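PDB 5YLN: alcohol dehydrogenase, zinc-containing from Streptococcus pneumoniae serotype 2, which probably oxidises alcohols to aldehydes or ketones with NAD+ as a zinc-dependent, medium-chain dehydrogenase. Local coordinates for residues 156-168 and 291-305. Sequence-based numbering, arbitrary orientation.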
loop_
_atom_site.group_PDB
_atom_site.type_symbol
_atom_site.label_atom_id
_atom_site.label_comp_id
_atom_site.label_asym_id
_atom_site.label_seq_id
_atom_site.Cartn_x
_atom_site.Cartn_y
_atom_site.Cartn_z
ATOM N N LEU A 156 -8.533 20.082 0.372
ATOM C CA LEU A 156 -8.033 19.995 1.757
ATOM C C LEU A 156 -8.234 18.581 2.296
ATOM O O LEU A 156 -7.242 17.949 2.648
ATOM C CB LEU A 156 -8.687 21.024 2.702
ATOM C CG LEU A 156 -7.961 22.345 2.978
ATOM C CD1 LEU A 156 -8.663 23.102 4.095
ATOM C CD2 LEU A 156 -6.478 22.150 3.303
ATOM N N PRO A 157 -9.476 18.064 2.328
ATOM C CA PRO A 157 -9.627 16.658 2.721
ATOM C C PRO A 157 -8.950 15.709 1.754
ATOM O O PRO A 157 -8.540 14.612 2.175
ATOM C CB PRO A 157 -11.147 16.461 2.775
ATOM C CG PRO A 157 -11.739 17.540 1.938
ATOM C CD PRO A 157 -10.780 18.678 1.992
ATOM N N THR A 158 -8.804 16.096 0.479
ATOM C CA THR A 158 -8.094 15.239 -0.473
ATOM C C THR A 158 -6.624 15.120 -0.091
ATOM O O THR A 158 -6.113 14.016 0.131
ATOM C CB THR A 158 -8.257 15.758 -1.920
ATOM O OG1 THR A 158 -9.625 15.630 -2.326
ATOM C CG2 THR A 158 -7.414 14.902 -2.899
ATOM N N GLY A 159 -5.939 16.257 0.034
ATOM C CA GLY A 159 -4.553 16.243 0.496
ATOM C C GLY A 159 -4.371 15.537 1.842
ATOM O O GLY A 159 -3.390 14.815 2.048
ATOM N N TYR A 160 -5.301 15.750 2.786
ATOM C CA TYR A 160 -5.131 15.204 4.135
ATOM C C TYR A 160 -5.376 13.700 4.157
ATOM O O TYR A 160 -4.501 12.932 4.553
ATOM C CB TYR A 160 -6.055 15.924 5.127
ATOM C CG TYR A 160 -5.856 15.538 6.596
ATOM C CD1 TYR A 160 -4.598 15.622 7.211
ATOM C CD2 TYR A 160 -6.930 15.116 7.373
ATOM C CE1 TYR A 160 -4.418 15.270 8.551
ATOM C CE2 TYR A 160 -6.766 14.769 8.714
ATOM C CZ TYR A 160 -5.509 14.851 9.295
ATOM O OH TYR A 160 -5.351 14.499 10.611
ATOM N N GLU A 161 -6.559 13.259 3.714
ATOM C CA GLU A 161 -6.903 11.835 3.781
ATOM C C GLU A 161 -6.059 11.008 2.814
ATOM O O GLU A 161 -5.540 9.949 3.186
ATOM C CB GLU A 161 -8.390 11.634 3.481
ATOM C CG GLU A 161 -9.309 12.281 4.510
ATOM C CD GLU A 161 -10.785 12.289 4.100
ATOM O OE1 GLU A 161 -11.176 11.556 3.170
ATOM O OE2 GLU A 161 -11.554 13.044 4.734
ATOM N N ILE A 162 -5.893 11.487 1.576
ATOM C CA ILE A 162 -5.274 10.674 0.537
ATOM C C ILE A 162 -3.763 10.886 0.429
ATOM O O ILE A 162 -3.038 9.954 0.069
ATOM C CB ILE A 162 -5.956 10.928 -0.828
ATOM C CG1 ILE A 162 -7.482 10.838 -0.682
ATOM C CG2 ILE A 162 -5.389 9.990 -1.898
ATOM C CD1 ILE A 162 -7.990 9.551 0.013
ATOM N N GLY A 163 -3.256 12.064 0.751
ATOM C CA GLY A 163 -1.824 12.291 0.742
ATOM C C GLY A 163 -1.116 12.142 2.083
ATOM O O GLY A 163 0.015 11.666 2.149
ATOM N N VAL A 164 -1.760 12.579 3.178
ATOM C CA VAL A 164 -1.081 12.711 4.464
ATOM C C VAL A 164 -1.353 11.496 5.362
ATOM O O VAL A 164 -0.428 10.862 5.890
ATOM C CB VAL A 164 -1.457 14.033 5.166
ATOM C CG1 VAL A 164 -0.922 14.077 6.636
ATOM C CG2 VAL A 164 -0.914 15.204 4.353
ATOM N N LEU A 165 -2.627 11.123 5.496
ATOM C CA LEU A 165 -2.999 9.983 6.343
ATOM C C LEU A 165 -2.615 8.643 5.705
ATOM O O LEU A 165 -2.035 7.770 6.363
ATOM C CB LEU A 165 -4.506 10.033 6.664
ATOM C CG LEU A 165 -4.878 11.162 7.646
ATOM C CD1 LEU A 165 -6.384 11.235 7.905
ATOM C CD2 LEU A 165 -4.122 10.967 8.956
ATOM N N LYS A 166 -2.913 8.452 4.415
ATOM C CA LYS A 166 -2.495 7.199 3.786
ATOM C C LYS A 166 -0.982 7.113 3.684
ATOM O O LYS A 166 -0.414 6.020 3.752
ATOM C CB LYS A 166 -3.167 7.036 2.422
ATOM C CG LYS A 166 -4.671 6.825 2.563
ATOM C CD LYS A 166 -5.329 6.507 1.237
ATOM C CE LYS A 166 -6.802 6.174 1.416
ATOM N NZ LYS A 166 -6.990 4.820 1.999
ATOM N N GLY A 167 -0.314 8.247 3.603
ATOM C CA GLY A 167 1.134 8.252 3.579
ATOM C C GLY A 167 1.786 8.009 4.911
ATOM O O GLY A 167 2.987 7.747 4.953
ATOM N N LYS A 168 1.016 8.096 5.998
ATOM C CA LYS A 168 1.518 7.870 7.345
ATOM C C LYS A 168 2.612 8.872 7.702
ATOM O O LYS A 168 3.677 8.510 8.207
ATOM C CB LYS A 168 2.001 6.418 7.505
ATOM C CG LYS A 168 0.908 5.384 7.245
ATOM C CD LYS A 168 1.292 3.960 7.673
ATOM C CE LYS A 168 2.509 3.453 6.911
ATOM N NZ LYS A 168 3.001 2.094 7.320
ATOM N N ASN A 291 5.108 0.617 0.380
ATOM C CA ASN A 291 3.673 0.596 0.215
ATOM C C ASN A 291 3.316 1.597 -0.873
ATOM O O ASN A 291 4.010 2.599 -1.080
ATOM C CB ASN A 291 2.939 0.964 1.537
ATOM C CG ASN A 291 3.473 0.213 2.732
ATOM O OD1 ASN A 291 3.302 -0.998 2.836
ATOM N ND2 ASN A 291 4.113 0.934 3.659
ATOM N N VAL A 292 2.228 1.325 -1.570
ATOM C CA VAL A 292 1.672 2.267 -2.524
ATOM C C VAL A 292 0.197 2.358 -2.199
ATOM O O VAL A 292 -0.488 1.331 -2.151
ATOM C CB VAL A 292 1.888 1.822 -3.983
ATOM C CG1 VAL A 292 1.290 2.848 -4.954
ATOM C CG2 VAL A 292 3.395 1.571 -4.266
ATOM N N THR A 293 -0.287 3.560 -1.927
ATOM C CA THR A 293 -1.698 3.719 -1.621
ATOM C C THR A 293 -2.366 4.583 -2.672
ATOM O O THR A 293 -1.755 5.480 -3.249
ATOM C CB THR A 293 -1.937 4.338 -0.236
ATOM O OG1 THR A 293 -1.388 5.661 -0.203
ATOM C CG2 THR A 293 -1.303 3.469 0.892
ATOM N N THR A 294 -3.641 4.312 -2.885
ATOM C CA THR A 294 -4.491 5.136 -3.713
ATOM C C THR A 294 -5.745 5.469 -2.925
ATOM O O THR A 294 -6.042 4.883 -1.872
ATOM C CB THR A 294 -4.880 4.420 -5.005
ATOM O OG1 THR A 294 -5.924 3.488 -4.699
ATOM C CG2 THR A 294 -3.679 3.661 -5.609
ATOM N N GLY A 295 -6.512 6.379 -3.478
ATOM C CA GLY A 295 -7.825 6.623 -2.942
ATOM C C GLY A 295 -8.528 7.801 -3.583
ATOM O O GLY A 295 -7.907 8.702 -4.156
ATOM N N LEU A 296 -9.847 7.739 -3.523
ATOM C CA LEU A 296 -10.743 8.873 -3.707
ATOM C C LEU A 296 -11.091 9.413 -2.321
ATOM O O LEU A 296 -11.440 8.635 -1.421
ATOM C CB LEU A 296 -12.012 8.424 -4.429
ATOM C CG LEU A 296 -13.199 9.380 -4.527
ATOM C CD1 LEU A 296 -12.752 10.634 -5.205
ATOM C CD2 LEU A 296 -14.318 8.718 -5.307
ATOM N N VAL A 297 -11.016 10.733 -2.155
ATOM C CA VAL A 297 -11.333 11.335 -0.871
ATOM C C VAL A 297 -12.709 10.868 -0.403
ATOM O O VAL A 297 -13.614 10.636 -1.212
ATOM C CB VAL A 297 -11.270 12.870 -0.964
ATOM C CG1 VAL A 297 -12.478 13.423 -1.754
ATOM C CG2 VAL A 297 -11.225 13.493 0.433
ATOM N N SER A 298 -12.864 10.697 0.916
ATOM C CA SER A 298 -14.174 10.410 1.495
ATOM C C SER A 298 -14.813 11.616 2.172
ATOM O O SER A 298 -16.043 11.754 2.137
ATOM C CB SER A 298 -14.071 9.270 2.516
ATOM O OG SER A 298 -14.285 8.034 1.869
ATOM N N THR A 299 -13.988 12.494 2.745
ATOM C CA THR A 299 -14.347 13.642 3.585
ATOM C C THR A 299 -14.871 13.231 4.963
ATOM O O THR A 299 -15.467 14.050 5.674
ATOM C CB THR A 299 -15.330 14.625 2.899
ATOM O OG1 THR A 299 -16.650 14.077 2.828
ATOM C CG2 THR A 299 -14.869 14.949 1.501
ATOM N N ASN A 300 -14.581 12.004 5.416
ATOM C CA ASN A 300 -14.894 11.661 6.797
ATOM C C ASN A 300 -14.107 12.511 7.803
ATOM O O ASN A 300 -14.539 12.654 8.953
ATOM C CB ASN A 300 -14.650 10.167 7.033
ATOM C CG ASN A 300 -13.235 9.749 6.706
ATOM O OD1 ASN A 300 -12.713 10.057 5.642
ATOM N ND2 ASN A 300 -12.601 9.061 7.635
ATOM N N THR A 301 -12.976 13.099 7.399
ATOM C CA THR A 301 -12.180 13.918 8.314
ATOM C C THR A 301 -12.635 15.370 8.388
ATOM O O THR A 301 -12.121 16.102 9.239
ATOM C CB THR A 301 -10.686 13.905 7.934
ATOM O OG1 THR A 301 -10.504 14.516 6.649
ATOM C CG2 THR A 301 -10.133 12.471 7.909
ATOM N N THR A 302 -13.567 15.799 7.525
ATOM C CA THR A 302 -14.061 17.181 7.536
ATOM C C THR A 302 -14.335 17.744 8.932
ATOM O O THR A 302 -13.914 18.879 9.200
ATOM C CB THR A 302 -15.316 17.290 6.654
ATOM O OG1 THR A 302 -15.015 16.860 5.323
ATOM C CG2 THR A 302 -15.819 18.744 6.612
ATOM N N PRO A 303 -14.998 17.035 9.862
ATOM C CA PRO A 303 -15.131 17.584 11.231
ATOM C C PRO A 303 -13.803 17.839 11.926
ATOM O O PRO A 303 -13.649 18.846 12.636
ATOM C CB PRO A 303 -15.928 16.499 11.973
ATOM C CG PRO A 303 -16.620 15.739 10.917
ATOM C CD PRO A 303 -15.719 15.758 9.722
ATOM N N GLN A 304 -12.843 16.926 11.774
ATOM C CA GLN A 304 -11.547 17.108 12.419
ATOM C C GLN A 304 -10.784 18.274 11.793
ATOM O O GLN A 304 -10.108 19.035 12.498
ATOM C CB GLN A 304 -10.740 15.804 12.351
ATOM C CG GLN A 304 -9.327 15.885 12.939
ATOM C CD GLN A 304 -8.483 14.612 12.691
ATOM O OE1 GLN A 304 -8.718 13.857 11.735
ATOM N NE2 GLN A 304 -7.487 14.384 13.559
ATOM N N LEU A 305 -10.901 18.446 10.475
ATOM C CA LEU A 305 -10.230 19.567 9.823
ATOM C C LEU A 305 -10.863 20.886 10.215
ATOM O O LEU A 305 -10.162 21.884 10.385
ATOM C CB LEU A 305 -10.254 19.413 8.297
ATOM C CG LEU A 305 -9.471 18.262 7.660
ATOM C CD1 LEU A 305 -9.881 18.119 6.190
ATOM C CD2 LEU A 305 -7.984 18.486 7.779
HETATM O O HOH W 1 -3.063 7.495 -1.360
HETATM O O HOH W 2 -5.709 3.182 0.295
#
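Helix 157-165 lies in the curve of 291-305, which leaves strand 291-293, runs past the helix as an extended loop and runs on into helix 302-310. The two chains run in opposite senses: T158 is level with V297, their CA atoms 5.1 Å apart, I162 with G295 and K166 with T293. The carboxylate of E161, on an extended chain beyond CG, ties the loop down. E161 OE1 takes S298 N nearly along the C-O bond and, on its syn lone pair, T299 N at 3.0 Å. OE2 accepts two bonds from T301: T301 OG1 donates to the anti lone pair of E161 OE2, 2.6 Å away, and T301 N comes in from above the carboxylate plane. Four donors from S298, T299 and T301 limit the group's rotation; T302 N and OG1, both bonding T299 O, close the type I turn T299-T302. In the two-domain architecture of zinc alcohol dehydrogenases, strand 291-293 is the edge of the Rossmann sheet and pairs antiparallel with a strand of the second subunit, and the E161 carboxylate sits where the chain heads back toward the catalytic domain. With CG anti to the backbone N (chi1 -174°), the Y160 ring receives L305 CD2 over one face, 4.0 Å from its centroid, a CH-pi contact; its hydroxyl bonds to Y194. L305 CD1 reaches P157, whose CB also meets V297 CG2 at 3.8 Å. V297 lies crosswise against T158, whose side chain is about 6 Å from a zinc ion. Farther along, one water joins I162 O to T293 OG1; a second accepts from K166 NZ and may donate to T294 O.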